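N(G),N(G)-dimethylarginine dimethylaminohydrolase (Pseudomonas aeruginosa, PDB 1H70) hydrolyses N(G),N(G)-dimethyl-L-arginine and N(G)-monomethyl-L-arginine to L-citrulline, releasing dimethylamine or methylamine. Local coordinates at residues E200-N205 with V236-Y241. The protein carries 1 engineered substitution. Numbering follows the deposited sequence.
Sequences ESYAAN and VDTSEY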
ATOM      1  N   GLU A 200      -4.292  18.688  -1.838  1.00 16.77           N
ATOM      2  CA  GLU A 200      -3.324  17.744  -1.281  1.00 15.96           C
ATOM      3  C   GLU A 200      -3.820  16.293  -1.242  1.00 14.94           C
ATOM      4  O   GLU A 200      -3.245  15.474  -0.515  1.00 14.04           O
ATOM      5  CB  GLU A 200      -2.982  18.160   0.161  1.00 14.97           C
ATOM      6  CG  GLU A 200      -2.355  19.558   0.223  1.00 16.15           C
ATOM      7  CD  GLU A 200      -1.541  19.809   1.470  1.00 17.79           C
ATOM      8  OE1 GLU A 200      -1.486  18.947   2.362  1.00 16.59           O
ATOM      9  OE2 GLU A 200      -0.907  20.884   1.583  1.00 18.22           O
ATOM     10  N   SER A 201      -4.867  15.984  -2.000  1.00 14.77           N
ATOM     11  CA  SER A 201      -5.451  14.637  -2.029  1.00 15.08           C
ATOM     12  C   SER A 201      -4.446  13.492  -2.100  1.00 14.18           C
ATOM     13  O   SER A 201      -4.654  12.457  -1.468  1.00 12.55           O
ATOM     14  CB  SER A 201      -6.427  14.506  -3.209  1.00 15.39           C
ATOM     15  OG  SER A 201      -5.722  14.633  -4.442  1.00 22.16           O
ATOM     16  N   TYR A 202      -3.382  13.640  -2.898  1.00 14.61           N
ATOM     17  CA  TYR A 202      -2.362  12.593  -3.029  1.00 14.70           C
ATOM     18  C   TYR A 202      -1.827  12.194  -1.665  1.00 14.30           C
ATOM     19  O   TYR A 202      -1.572  11.019  -1.422  1.00 13.13           O
ATOM     20  CB  TYR A 202      -1.192  13.074  -3.892  1.00 15.12           C
ATOM     21  CG  TYR A 202      -0.070  12.079  -4.163  1.00 15.02           C
ATOM     22  CD1 TYR A 202      -0.297  10.906  -4.889  1.00 16.74           C
ATOM     23  CD2 TYR A 202       1.219  12.331  -3.719  1.00 14.35           C
ATOM     24  CE1 TYR A 202       0.752  10.012  -5.155  1.00 16.68           C
ATOM     25  CE2 TYR A 202       2.254  11.456  -3.970  1.00 15.54           C
ATOM     26  CZ  TYR A 202       2.025  10.303  -4.700  1.00 16.55           C
ATOM     27  OH  TYR A 202       3.061   9.429  -4.950  1.00 14.06           O
ATOM     28  N   ALA A 203      -1.676  13.167  -0.763  1.00 12.54           N
ATOM     29  CA  ALA A 203      -1.142  12.891   0.574  1.00 12.32           C
ATOM     30  C   ALA A 203      -2.029  12.094   1.520  1.00 12.12           C
ATOM     31  O   ALA A 203      -1.692  11.927   2.678  1.00 12.97           O
ATOM     32  CB  ALA A 203      -0.640  14.176   1.246  1.00 12.94           C
ATOM     33  N   ALA A 204      -3.160  11.577   1.052  1.00 12.65           N
ATOM     34  CA  ALA A 204      -3.976  10.701   1.898  1.00 12.62           C
ATOM     35  C   ALA A 204      -3.268   9.354   1.984  1.00 12.79           C
ATOM     36  O   ALA A 204      -3.582   8.527   2.849  1.00 12.99           O
ATOM     37  CB  ALA A 204      -5.360  10.491   1.334  1.00 12.87           C
ATOM     38  N   ASN A 205      -2.350   9.117   1.037  1.00 11.56           N
ATOM     39  CA  ASN A 205      -1.596   7.855   1.070  1.00 11.71           C
ATOM     40  C   ASN A 205      -0.284   8.124   1.820  1.00 11.51           C
ATOM     41  O   ASN A 205       0.583   8.844   1.307  1.00 10.92           O
ATOM     42  CB  ASN A 205      -1.362   7.369  -0.361  1.00 10.74           C
ATOM     43  CG  ASN A 205      -0.723   5.988  -0.442  1.00 14.04           C
ATOM     44  OD1 ASN A 205      -1.275   5.067  -1.058  1.00 16.97           O
ATOM     45  ND2 ASN A 205       0.440   5.842   0.117  1.00 12.83           N
ATOM     46  N   VAL A 236       9.298  12.338   1.846  1.00 12.18           N
ATOM     47  CA  VAL A 236      10.064  11.773   0.733  1.00 12.63           C
ATOM     48  C   VAL A 236       9.389  12.160  -0.577  1.00 12.67           C
ATOM     49  O   VAL A 236       8.201  11.914  -0.758  1.00 10.93           O
ATOM     50  CB  VAL A 236      10.136  10.217   0.800  1.00 12.07           C
ATOM     51  CG1 VAL A 236      10.819   9.658  -0.450  1.00 13.93           C
ATOM     52  CG2 VAL A 236      10.891   9.761   2.018  1.00 12.87           C
ATOM     53  N   ASP A 237      10.134  12.748  -1.513  1.00 13.26           N
ATOM     54  CA  ASP A 237       9.482  13.129  -2.780  1.00 13.29           C
ATOM     55  C   ASP A 237       9.195  11.874  -3.595  1.00 13.13           C
ATOM     56  O   ASP A 237      10.113  11.095  -3.846  1.00 11.55           O
ATOM     57  CB  ASP A 237      10.398  14.097  -3.550  1.00 14.19           C
ATOM     58  CG  ASP A 237       9.772  14.685  -4.809  1.00 15.79           C
ATOM     59  OD1 ASP A 237       8.565  14.498  -5.097  1.00 12.63           O
ATOM     60  OD2 ASP A 237      10.493  15.404  -5.552  1.00 17.08           O
ATOM     61  N   THR A 238       7.930  11.636  -3.957  1.00 11.92           N
ATOM     62  CA  THR A 238       7.573  10.461  -4.759  1.00 11.81           C
ATOM     63  C   THR A 238       6.877  10.879  -6.060  1.00 11.90           C
ATOM     64  O   THR A 238       6.070  10.143  -6.620  1.00 13.41           O
ATOM     65  CB  THR A 238       6.645   9.470  -4.007  1.00 12.13           C
ATOM     66  OG1 THR A 238       5.411  10.120  -3.611  1.00 12.67           O
ATOM     67  CG2 THR A 238       7.285   8.939  -2.717  1.00 12.62           C
ATOM     68  N   SER A 239       7.204  12.058  -6.559  1.00 12.17           N
ATOM     69  CA  SER A 239       6.562  12.595  -7.751  1.00 12.22           C
ATOM     70  C   SER A 239       6.579  11.656  -8.957  1.00 11.71           C
ATOM     71  O   SER A 239       5.627  11.642  -9.735  1.00 10.95           O
ATOM     72  CB  SER A 239       7.206  13.932  -8.130  1.00 12.80           C
ATOM     73  OG  SER A 239       8.444  13.730  -8.792  1.00 14.60           O
ATOM     74  N   GLU A 240       7.631  10.874  -9.127  1.00 11.21           N
ATOM     75  CA  GLU A 240       7.699   9.979 -10.292  1.00 11.17           C
ATOM     76  C   GLU A 240       6.737   8.803 -10.143  1.00 11.78           C
ATOM     77  O   GLU A 240       6.262   8.265 -11.143  1.00 11.49           O
ATOM     78  CB  GLU A 240       9.134   9.525 -10.531  1.00 12.24           C
ATOM     79  CG  GLU A 240      10.075  10.685 -10.849  1.00 12.86           C
ATOM     80  CD  GLU A 240       9.487  11.700 -11.835  1.00 16.28           C
ATOM     81  OE1 GLU A 240       9.421  11.451 -13.065  1.00 16.96           O
ATOM     82  OE2 GLU A 240       9.090  12.775 -11.348  1.00 17.84           O
ATOM     83  N   TYR A 241       6.427   8.432  -8.902  1.00 11.16           N
ATOM     84  CA  TYR A 241       5.461   7.339  -8.691  1.00 11.71           C
ATOM     85  C   TYR A 241       4.031   7.865  -8.779  1.00 11.08           C
ATOM     86  O   TYR A 241       3.127   7.145  -9.222  1.00 10.01           O
ATOM     87  CB  TYR A 241       5.785   6.571  -7.409  1.00 12.07           C
ATOM     88  CG  TYR A 241       7.196   6.035  -7.511  1.00 11.23           C
ATOM     89  CD1 TYR A 241       8.258   6.695  -6.913  1.00 11.95           C
ATOM     90  CD2 TYR A 241       7.458   4.898  -8.260  1.00 12.19           C
ATOM     91  CE1 TYR A 241       9.556   6.207  -7.039  1.00 11.80           C
ATOM     92  CE2 TYR A 241       8.734   4.394  -8.386  1.00 10.61           C
ATOM     93  CZ  TYR A 241       9.779   5.054  -7.788  1.00 12.57           C
ATOM     94  OH  TYR A 241      11.064   4.571  -7.925  1.00  9.42           O
TER
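The backbones at Y202 and T238 stay well apart, the nearest CA atoms across the contact being those of Y202 and S239 at 10.1 Å, and the phenol of Y202 reaches from the 3-10 turn at 201-204 to the residue just before helix 239-242. CG of Y202 stands anti to the backbone N (chi1 -178°), which extends the ring away from its own turn and carries OH to T238. There the hydroxyl of T238 donates to Y202 OH, with OG1 and OH 2.8 Å apart. OG1 arrives at the edge of the ring, close to its plane, on the CE2 flank, and lies 3.4 Å from CE2 of Y202. With chi1 at 59°, T238 holds OG1 between its backbone N and carbonyl carbon, facing the tyrosine. Y202 OH has a second hydrogen-bond partner, the carbonyl oxygen of G246, so the phenol also links the 3-10 turn to the chain beyond helix 239-242. Within the alpha/beta propeller (pentein) fold of this family, the contact joins the loop between strands 192-195 and 207-209 to the chain leaving strand 232-236. T238 occupies the N-cap position of helix 239-242, yet its side chain makes no capping bond; its OG1 bonds to Y202 OH instead. Just before it, D237 closes an Asx turn, its OD1 taking the backbone N-H of S239 at 3.2 Å from above the carboxylate plane. P216 packs against the side chains of both Y202 and T238. Further along, Y241 turns its ring away from Y202 toward helix 29-43, where its OH bonds to A32 O.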